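Local coordinates for protein Rab GDP-dissociation inhibitor (Saccharomyces cerevisiae, PDB 2BCG) that keeps the Rab GTPase Sec4 in its GDP-bound form by inhibiting GDP release, and extracts GDP-bound Ypt7 from vacuolar membranes, at residues N176-D179 against E180-Y183; T191-F194 against I195-M199. All blocks are in the same frame, centred on the assembly; numbering follows the deposited sequence.

Contact 1. Residues N176-D179 against E180-Y183; sequences NTMD and EVYY
Thr177 and Glu180 exchange hydrogen bonds across the first turn of a helix. Glu180 N donates to Thr177 OG1 at 3.2 Å, which is possible because OG1 sits between the backbone N and the carbonyl carbon (chi1 70°). In return Thr177 N donates to Glu180 OE1 at 3.1 Å. A second donor grips the same oxygen: Asn176 ND2 lies 2.9 Å from Glu180 OE1, nearly straight at 177° and within its own amide plane. The two donors reach OE1 from opposite faces of the carboxylate, a clamp that should restrict its rotation. Asn176 OD1 is satisfied by Asp172 N, Asp179 OD2 by a salt bridge to the Lys192 ammonium, and Asp179 OD1 takes a weak hydrogen bond from Gln209. Behind the cap the regular helical bonds begin, with Val181 N on Thr177 O, Tyr182 N on Met178 O and Tyr183 N on Asp179 O.

On the buried side, Met178 CG covers one face of the Tyr182 ring, 4.0 Å above it toward the rim; CE is 3.7 Å from Tyr182 CE2, while SD, 5.1 Å from the centroid, makes a distant Met-aromatic contact. Tyr182 OH is hydrogen-bonded to Tyr207 OH. A leucine in place of Tyr182 would probably leave the Tyr207 hydroxyl without this mate and the Met178 thioether without its aromatic face. Reciprocal Thr177–Glu180 bonding is the capping box, here with Thr177 as N-cap of helix 178-184.

Contact 2. Residues T191-F194 against I195-M199; sequences TKEF and IGHAM. With GER (geran-8-yl geran), chain C.
Phe194 and Ala198, one helical turn apart, form the apolar centre: Ala198 CB sits over a face of the ring, 4.1 Å from its centroid and 27° off the normal, a CH-pi contact. Phe194 CG is anti to the backbone N (chi1 175°), which carries the ring out beside the helix to the bound geranylgeranyl chain, where Phe194 CZ comes within 3.6 Å of GER C19. Met199 approaches the ring obliquely, SD to Phe194 CE2 3.8 Å, in a Met-aromatic contact, and its bent end places CE 3.8 Å from GER C14. One turn back, Ile195 CD1 packs on Thr191 CG2.

Farther out, Phe194 O accepts from Ala198 N at 2.8 Å. Met199 N bonds Ile195 O at 3.1 Å and only weakly reaches Phe194 O as well, at 3.4 Å, so the last turn widens toward pi-type without giving up the alpha-helical bond. At the polar edge Glu193 O accepts from His197 N and lies near the plane of the imidazole; both ring nitrogens are engaged, ND1 by Asp344 and NE2 by Asp205. Thr191 OG1 is hydrogen-bonded to Glu146 OE2. Phe194 and Met199 thus make this helix one wall of the hydrophobic pocket for the geranylgeranyl lipid.

In the fold
From the N terminus, contact 1 starts helix 178-184 and is complete before contact 2 opens on helix 189-199; the two run in series, neither nested nor crossed. Each is a local turn and closes no loop of its own. The short connection between the helices is closed by the salt bridge from Asp179 OD2 to Lys192 NZ, 2.7 Å, with Tyr182 packed against Ile195. The centres of the two contacts lie about 13 Å apart. Both contacts also pack on helices 144-159 and 212-229, where Met178 and Ile195 each touch Phe153 and Ile219. Contact 2 meets the lipid directly, while the Met178 side chain stays about 12 Å from a bound geranylgeranyl group.

Contact 1. Residues N176-D179 against E180-Y183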
# COMPACT_ATOMS: atom_id res chain seq x y z
N ASN A 176 -28.02 -22.73 11.79
CA ASN A 176 -28.08 -22.07 13.10
C ASN A 176 -27.61 -20.62 12.97
O ASN A 176 -26.69 -20.36 12.21
CB ASN A 176 -27.18 -22.80 14.10
CG ASN A 176 -27.78 -24.12 14.61
OD1 ASN A 176 -27.15 -25.18 14.50
ND2 ASN A 176 -28.96 -24.04 15.22
N THR A 177 -28.27 -19.71 13.68
CA THR A 177 -27.82 -18.31 13.80
C THR A 177 -26.65 -18.24 14.79
O THR A 177 -26.39 -19.18 15.56
CB THR A 177 -28.94 -17.37 14.31
OG1 THR A 177 -29.21 -17.66 15.69
CG2 THR A 177 -30.24 -17.53 13.50
N MET A 178 -25.92 -17.12 14.77
CA MET A 178 -24.83 -16.96 15.70
C MET A 178 -25.34 -16.92 17.14
O MET A 178 -24.69 -17.45 18.02
CB MET A 178 -23.97 -15.74 15.37
CG MET A 178 -22.59 -15.82 15.99
SD MET A 178 -21.66 -17.34 15.67
CE MET A 178 -20.39 -17.27 16.92
N ASP A 179 -26.51 -16.32 17.37
CA ASP A 179 -27.11 -16.32 18.72
C ASP A 179 -27.36 -17.75 19.24
O ASP A 179 -27.13 -18.03 20.41
CB ASP A 179 -28.42 -15.55 18.74
CG ASP A 179 -28.52 -14.61 19.93
OD1 ASP A 179 -29.47 -13.78 19.95
OD2 ASP A 179 -27.65 -14.67 20.83
N GLU A 180 -27.81 -18.64 18.35
CA GLU A 180 -28.01 -20.04 18.70
C GLU A 180 -26.70 -20.75 19.00
O GLU A 180 -26.63 -21.58 19.90
CB GLU A 180 -28.77 -20.78 17.60
CG GLU A 180 -30.21 -20.32 17.47
CD GLU A 180 -30.94 -21.00 16.32
OE1 GLU A 180 -30.28 -21.44 15.36
OE2 GLU A 180 -32.18 -21.08 16.40
N VAL A 181 -25.63 -20.38 18.29
CA VAL A 181 -24.32 -20.92 18.60
C VAL A 181 -23.87 -20.47 20.01
O VAL A 181 -23.35 -21.27 20.79
CB VAL A 181 -23.26 -20.52 17.50
CG1 VAL A 181 -21.86 -20.82 17.97
CG2 VAL A 181 -23.54 -21.23 16.17
N TYR A 182 -24.11 -19.19 20.33
CA TYR A 182 -23.76 -18.65 21.63
C TYR A 182 -24.52 -19.40 22.73
O TYR A 182 -23.94 -19.76 23.77
CB TYR A 182 -24.07 -17.14 21.69
CG TYR A 182 -23.12 -16.18 20.93
CD1 TYR A 182 -23.63 -15.01 20.35
CD2 TYR A 182 -21.75 -16.42 20.84
CE1 TYR A 182 -22.78 -14.07 19.71
CE2 TYR A 182 -20.87 -15.49 20.18
CZ TYR A 182 -21.42 -14.33 19.63
OH TYR A 182 -20.57 -13.42 18.99
N TYR A 183 -25.80 -19.69 22.45
CA TYR A 183 -26.68 -20.40 23.40
C TYR A 183 -26.16 -21.79 23.73
O TYR A 183 -26.16 -22.17 24.91
CB TYR A 183 -28.09 -20.50 22.83
CG TYR A 183 -29.15 -20.82 23.87
CD1 TYR A 183 -29.66 -19.82 24.71
CD2 TYR A 183 -29.71 -22.10 23.94
CE1 TYR A 183 -30.68 -20.10 25.64
CE2 TYR A 183 -30.71 -22.39 24.87
CZ TYR A 183 -31.19 -21.39 25.71
OH TYR A 183 -32.20 -21.66 26.62

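Contact 2. Residues T191-F194 against I195-M199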
# COMPACT_ATOMS: atom_id res chain seq x y z
N THR A 191 -20.30 -11.20 26.85
CA THR A 191 -19.39 -12.10 26.11
C THR A 191 -19.74 -12.12 24.63
O THR A 191 -18.84 -12.09 23.77
CB THR A 191 -19.41 -13.52 26.71
OG1 THR A 191 -18.93 -13.46 28.05
CG2 THR A 191 -18.52 -14.47 25.96
N LYS A 192 -21.03 -12.12 24.33
CA LYS A 192 -21.46 -12.04 22.94
C LYS A 192 -20.89 -10.77 22.31
O LYS A 192 -20.34 -10.86 21.21
CB LYS A 192 -22.98 -12.07 22.82
CG LYS A 192 -23.66 -13.34 23.32
CD LYS A 192 -25.15 -13.18 23.01
CE LYS A 192 -26.01 -14.06 23.88
NZ LYS A 192 -27.44 -13.91 23.46
N GLU A 193 -21.00 -9.62 22.99
CA GLU A 193 -20.51 -8.32 22.46
C GLU A 193 -19.01 -8.38 22.21
O GLU A 193 -18.53 -7.95 21.16
CB GLU A 193 -20.85 -7.14 23.40
CG GLU A 193 -19.83 -5.94 23.31
CD GLU A 193 -20.22 -4.72 24.14
OE1 GLU A 193 -19.46 -4.31 25.07
OE2 GLU A 193 -21.28 -4.16 23.84
N PHE A 194 -18.29 -8.94 23.16
CA PHE A 194 -16.84 -9.09 23.03
C PHE A 194 -16.45 -9.95 21.83
O PHE A 194 -15.60 -9.57 21.01
CB PHE A 194 -16.20 -9.65 24.30
CG PHE A 194 -14.74 -9.92 24.14
CD1 PHE A 194 -13.80 -8.88 24.27
CD2 PHE A 194 -14.29 -11.19 23.77
CE1 PHE A 194 -12.43 -9.13 24.07
CE2 PHE A 194 -12.94 -11.45 23.56
CZ PHE A 194 -12.00 -10.42 23.72
N ILE A 195 -17.05 -11.14 21.71
CA ILE A 195 -16.72 -12.01 20.59
C ILE A 195 -17.12 -11.35 19.27
O ILE A 195 -16.30 -11.30 18.34
CB ILE A 195 -17.42 -13.38 20.69
CG1 ILE A 195 -16.86 -14.12 21.90
CG2 ILE A 195 -17.21 -14.21 19.38
CD1 ILE A 195 -17.75 -15.31 22.33
N GLY A 196 -18.35 -10.85 19.21
CA GLY A 196 -18.87 -10.26 17.98
C GLY A 196 -18.09 -9.03 17.51
O GLY A 196 -17.81 -8.91 16.31
N HIS A 197 -17.74 -8.15 18.45
CA HIS A 197 -17.16 -6.82 18.11
C HIS A 197 -15.66 -6.80 18.18
O HIS A 197 -15.03 -6.14 17.34
CB HIS A 197 -17.73 -5.71 18.98
CG HIS A 197 -19.18 -5.49 18.78
ND1 HIS A 197 -19.69 -4.39 18.12
CD2 HIS A 197 -20.25 -6.27 19.09
CE1 HIS A 197 -21.00 -4.48 18.06
NE2 HIS A 197 -21.37 -5.62 18.63
N ALA A 198 -15.06 -7.50 19.14
CA ALA A 198 -13.60 -7.51 19.26
C ALA A 198 -12.93 -8.63 18.49
O ALA A 198 -11.74 -8.52 18.20
CB ALA A 198 -13.16 -7.56 20.72
N MET A 199 -13.65 -9.72 18.17
CA MET A 199 -13.04 -10.84 17.45
C MET A 199 -13.58 -10.99 16.03
O MET A 199 -12.77 -11.03 15.07
CB MET A 199 -13.20 -12.17 18.23
CG MET A 199 -12.51 -12.15 19.58
SD MET A 199 -12.64 -13.72 20.48
CE MET A 199 -11.43 -14.67 19.53
C1 GER C . -2.83 -22.31 17.92
C2 GER C . -2.44 -21.28 19.00
C3 GER C . -3.16 -21.12 20.20
C4 GER C . -4.40 -21.99 20.50
C5 GER C . -2.72 -20.06 21.24
C6 GER C . -2.98 -18.61 20.78
C7 GER C . -4.23 -18.12 21.16
C8 GER C . -5.17 -17.46 20.35
C9 GER C . -4.85 -17.25 18.86
C10 GER C . -6.53 -16.99 20.90
C11 GER C . -6.64 -15.53 21.39
C12 GER C . -7.69 -15.47 22.32
C13 GER C . -8.68 -14.51 22.61
C14 GER C . -8.77 -13.18 21.84
C15 GER C . -9.69 -14.82 23.72
C16 GER C . -10.09 -13.61 24.58
C17 GER C . -10.08 -13.92 25.94
C18 GER C . -10.54 -13.17 27.03
C19 GER C . -11.18 -11.78 26.90
C20 GER C . -10.40 -13.75 28.43